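PDB 4E2H: chain length determinant protein from Shigella flexneri, which probably regulates the length of the O-antigen polysaccharide chains of lipopolysaccharide, acting from the inner membrane into the periplasm. Local coordinates for residues L137-K148 against E198-Y209. Sequence-based numbering, arbitrary orientation.
Sequences LRTQEVVAQEQK and EATRPLVFSPNY
Tyr209, in the first turn of helix 207-219, reaches back to the long helix 97-164 and can be followed from CB to its hydroxyl. Its CB lies beside the amide end of Gln140. Along one side of the ring, CD1 and CE1 meet a methyl of Leu137, and Leu137 CD2 lies 3.3 Å from Tyr209 CE1. Phe205 CD1 sits 3.8 Å above the ring centre, while Tyr209 CE2 lies over a face of the Phe205 ring, offset toward its rim. Beyond CZ, which is beside the carboxylate of Glu141, Tyr209 OH donates a hydrogen bond of 2.6 Å to Glu141 OE2, entering nearly along the C-O axis; the carboxylate stands at 88° to the ring. Tyrosine suits this place because its flank is apolar and its end polar, and glutamate because its chain, bent at chi2 (119°), brings an acceptor to the hydroxyl.

Phe205 turns a ring edge to Gln140 O, which lies in its plane. Phe205 CE1 also touches Ala144 CB, at 3.5 Å and obliquely. Alanine's small side chain lets the extended loop come close here, and a water donating to Ala144 O and weakly accepting from Val204 N joins the two backbones. Next along, Leu203 CD2 packs against Lys148 CD at 3.6 Å. Lysine combines a long apolar stem with an amine that makes a weak bond from Lys148 NZ to Arg201 O (3.4 Å). Arg201 itself bonds to Ser188 of a second subunit.

The contact thus lays the extended connection between helices 187-195 and 207-219 along the long helix, within the elongated, largely helical periplasmic domain of a Wzz-family polysaccharide chain-length regulator.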
# COMPACT_ATOMS: atom_id res chain seq x y z
N LEU C 137 -15.50 2.13 -3.76
CA LEU C 137 -16.34 3.00 -4.59
C LEU C 137 -17.81 2.70 -4.29
O LEU C 137 -18.54 3.55 -3.80
CB LEU C 137 -16.06 2.79 -6.07
CG LEU C 137 -14.83 3.50 -6.64
CD1 LEU C 137 -14.85 3.40 -8.15
CD2 LEU C 137 -14.81 4.95 -6.20
N ARG C 138 -18.23 1.48 -4.59
CA ARG C 138 -19.58 1.06 -4.32
C ARG C 138 -20.04 1.56 -2.95
O ARG C 138 -21.11 2.15 -2.83
CB ARG C 138 -19.71 -0.45 -4.39
CG ARG C 138 -21.07 -0.94 -3.97
CD ARG C 138 -21.21 -2.44 -4.14
NE ARG C 138 -19.93 -3.10 -4.34
CZ ARG C 138 -19.15 -3.57 -3.37
NH1 ARG C 138 -19.51 -3.45 -2.09
NH2 ARG C 138 -17.99 -4.16 -3.68
N THR C 139 -19.24 1.30 -1.93
CA THR C 139 -19.60 1.74 -0.58
C THR C 139 -19.86 3.25 -0.50
O THR C 139 -20.83 3.70 0.13
CB THR C 139 -18.53 1.38 0.44
OG1 THR C 139 -18.59 -0.03 0.72
CG2 THR C 139 -18.73 2.20 1.75
N GLN C 140 -18.98 4.01 -1.14
CA GLN C 140 -19.06 5.46 -1.12
C GLN C 140 -20.19 5.94 -2.03
O GLN C 140 -20.73 7.03 -1.85
CB GLN C 140 -17.74 6.07 -1.56
CG GLN C 140 -16.88 6.49 -0.41
CD GLN C 140 -15.59 7.15 -0.86
OE1 GLN C 140 -14.93 6.69 -1.80
NE2 GLN C 140 -15.23 8.24 -0.19
N GLU C 141 -20.54 5.11 -3.01
CA GLU C 141 -21.69 5.39 -3.85
C GLU C 141 -22.96 5.30 -3.01
O GLU C 141 -23.82 6.18 -3.04
CB GLU C 141 -21.76 4.38 -4.99
CG GLU C 141 -21.49 4.97 -6.36
CD GLU C 141 -20.26 4.35 -7.03
OE1 GLU C 141 -20.06 3.11 -6.90
OE2 GLU C 141 -19.50 5.12 -7.69
N VAL C 142 -23.07 4.22 -2.24
CA VAL C 142 -24.25 3.98 -1.42
C VAL C 142 -24.46 5.07 -0.37
O VAL C 142 -25.57 5.57 -0.18
CB VAL C 142 -24.13 2.65 -0.70
CG1 VAL C 142 -25.15 2.59 0.44
CG2 VAL C 142 -24.28 1.48 -1.70
N VAL C 143 -23.37 5.43 0.31
CA VAL C 143 -23.39 6.49 1.31
C VAL C 143 -23.94 7.79 0.76
O VAL C 143 -24.70 8.47 1.45
CB VAL C 143 -21.98 6.78 1.85
CG1 VAL C 143 -21.97 8.05 2.67
CG2 VAL C 143 -21.48 5.60 2.67
N ALA C 144 -23.54 8.15 -0.47
CA ALA C 144 -23.94 9.43 -1.05
C ALA C 144 -25.36 9.39 -1.62
O ALA C 144 -26.02 10.43 -1.70
CB ALA C 144 -22.98 9.88 -2.10
N GLN C 145 -25.83 8.21 -2.01
CA GLN C 145 -27.19 8.09 -2.53
C GLN C 145 -28.21 8.15 -1.41
O GLN C 145 -29.36 8.58 -1.59
CB GLN C 145 -27.37 6.78 -3.29
CG GLN C 145 -28.77 6.61 -3.84
CD GLN C 145 -29.04 7.52 -5.03
OE1 GLN C 145 -28.11 7.97 -5.70
NE2 GLN C 145 -30.31 7.78 -5.30
N GLU C 146 -27.80 7.68 -0.24
CA GLU C 146 -28.70 7.69 0.89
C GLU C 146 -28.64 9.04 1.57
O GLU C 146 -29.63 9.54 2.09
CB GLU C 146 -28.41 6.53 1.83
CG GLU C 146 -28.54 5.21 1.08
CD GLU C 146 -28.51 3.99 2.00
OE1 GLU C 146 -27.98 4.12 3.15
OE2 GLU C 146 -29.00 2.90 1.58
N GLN C 147 -27.47 9.66 1.56
CA GLN C 147 -27.40 11.04 1.98
C GLN C 147 -28.42 11.84 1.19
O GLN C 147 -29.23 12.58 1.75
CB GLN C 147 -26.00 11.60 1.75
CG GLN C 147 -25.06 11.36 2.90
CD GLN C 147 -25.58 11.96 4.20
OE1 GLN C 147 -26.24 11.27 4.99
NE2 GLN C 147 -25.29 13.24 4.43
N LYS C 148 -28.41 11.67 -0.13
CA LYS C 148 -29.31 12.40 -0.99
C LYS C 148 -30.77 12.05 -0.69
O LYS C 148 -31.58 12.94 -0.46
CB LYS C 148 -28.97 12.16 -2.46
CG LYS C 148 -29.94 12.72 -3.47
CD LYS C 148 -29.38 12.57 -4.87
CE LYS C 148 -30.49 12.43 -5.89
NZ LYS C 148 -30.09 11.55 -7.03
N GLU C 198 -35.32 15.46 -8.67
CA GLU C 198 -34.50 14.73 -7.71
C GLU C 198 -33.67 13.66 -8.40
O GLU C 198 -32.68 13.17 -7.85
CB GLU C 198 -35.42 14.12 -6.63
CG GLU C 198 -35.32 12.61 -6.45
CD GLU C 198 -35.74 11.82 -7.69
OE1 GLU C 198 -35.30 10.66 -7.84
OE2 GLU C 198 -36.51 12.36 -8.52
N ALA C 199 -34.07 13.32 -9.62
CA ALA C 199 -33.46 12.22 -10.35
C ALA C 199 -32.25 12.71 -11.12
O ALA C 199 -31.79 12.06 -12.06
CB ALA C 199 -34.46 11.61 -11.32
N THR C 200 -31.72 13.85 -10.71
CA THR C 200 -30.80 14.64 -11.51
C THR C 200 -30.06 15.55 -10.55
O THR C 200 -29.18 16.31 -10.93
CB THR C 200 -31.59 15.49 -12.56
OG1 THR C 200 -32.36 14.62 -13.41
CG2 THR C 200 -30.65 16.31 -13.42
N ARG C 201 -30.47 15.49 -9.29
CA ARG C 201 -29.75 16.20 -8.24
C ARG C 201 -28.41 15.48 -8.16
O ARG C 201 -28.36 14.24 -8.07
CB ARG C 201 -30.52 16.12 -6.92
CG ARG C 201 -29.98 17.00 -5.78
CD ARG C 201 -30.77 16.81 -4.48
NE ARG C 201 -30.44 17.75 -3.39
CZ ARG C 201 -31.13 18.86 -3.11
NH1 ARG C 201 -32.19 19.17 -3.84
NH2 ARG C 201 -30.75 19.64 -2.10
N PRO C 202 -27.31 16.24 -8.24
CA PRO C 202 -26.00 15.59 -8.32
C PRO C 202 -25.50 15.07 -6.97
O PRO C 202 -25.60 15.77 -5.96
CB PRO C 202 -25.09 16.72 -8.82
CG PRO C 202 -25.74 17.97 -8.32
CD PRO C 202 -27.23 17.70 -8.37
N LEU C 203 -24.97 13.85 -6.97
CA LEU C 203 -24.40 13.29 -5.76
C LEU C 203 -23.19 14.09 -5.33
O LEU C 203 -22.39 14.51 -6.16
CB LEU C 203 -24.00 11.84 -6.00
CG LEU C 203 -25.22 10.95 -6.24
CD1 LEU C 203 -24.82 9.52 -6.59
CD2 LEU C 203 -26.14 10.99 -4.99
N VAL C 204 -23.05 14.33 -4.03
CA VAL C 204 -21.84 14.95 -3.51
C VAL C 204 -20.90 13.87 -2.94
O VAL C 204 -21.33 12.99 -2.19
CB VAL C 204 -22.16 16.01 -2.46
CG1 VAL C 204 -21.01 16.17 -1.50
CG2 VAL C 204 -22.45 17.32 -3.13
N PHE C 205 -19.62 13.92 -3.32
CA PHE C 205 -18.66 12.92 -2.84
C PHE C 205 -17.43 13.52 -2.18
O PHE C 205 -17.07 14.66 -2.44
CB PHE C 205 -18.15 12.08 -3.99
CG PHE C 205 -19.20 11.24 -4.63
CD1 PHE C 205 -19.65 10.08 -4.01
CD2 PHE C 205 -19.72 11.59 -5.87
CE1 PHE C 205 -20.61 9.28 -4.60
CE2 PHE C 205 -20.69 10.78 -6.48
CZ PHE C 205 -21.14 9.63 -5.84
N SER C 206 -16.75 12.70 -1.38
CA SER C 206 -15.46 13.08 -0.81
C SER C 206 -14.38 13.19 -1.91
O SER C 206 -14.45 12.50 -2.93
CB SER C 206 -15.04 12.03 0.24
OG SER C 206 -14.17 12.58 1.22
N PRO C 207 -13.39 14.07 -1.71
CA PRO C 207 -12.31 14.16 -2.69
C PRO C 207 -11.66 12.79 -2.86
O PRO C 207 -11.22 12.45 -3.96
CB PRO C 207 -11.32 15.13 -2.05
CG PRO C 207 -12.16 15.90 -1.03
CD PRO C 207 -13.14 14.91 -0.52
N ASN C 208 -11.62 12.02 -1.78
CA ASN C 208 -11.11 10.66 -1.84
C ASN C 208 -11.84 9.80 -2.86
O ASN C 208 -11.31 8.81 -3.36
CB ASN C 208 -11.22 9.96 -0.49
CG ASN C 208 -10.97 8.46 -0.60
OD1 ASN C 208 -11.91 7.66 -0.72
ND2 ASN C 208 -9.68 8.08 -0.61
N TYR C 209 -13.09 10.16 -3.14
CA TYR C 209 -13.86 9.41 -4.10
C TYR C 209 -13.30 9.63 -5.49
O TYR C 209 -13.19 8.68 -6.27
CB TYR C 209 -15.32 9.82 -4.06
CG TYR C 209 -16.12 9.17 -5.14
CD1 TYR C 209 -16.48 7.83 -5.05
CD2 TYR C 209 -16.49 9.87 -6.27
CE1 TYR C 209 -17.22 7.22 -6.06
CE2 TYR C 209 -17.24 9.27 -7.28
CZ TYR C 209 -17.60 7.95 -7.17
OH TYR C 209 -18.34 7.36 -8.19
O HOH W 1 -24.97 12.90 -1.71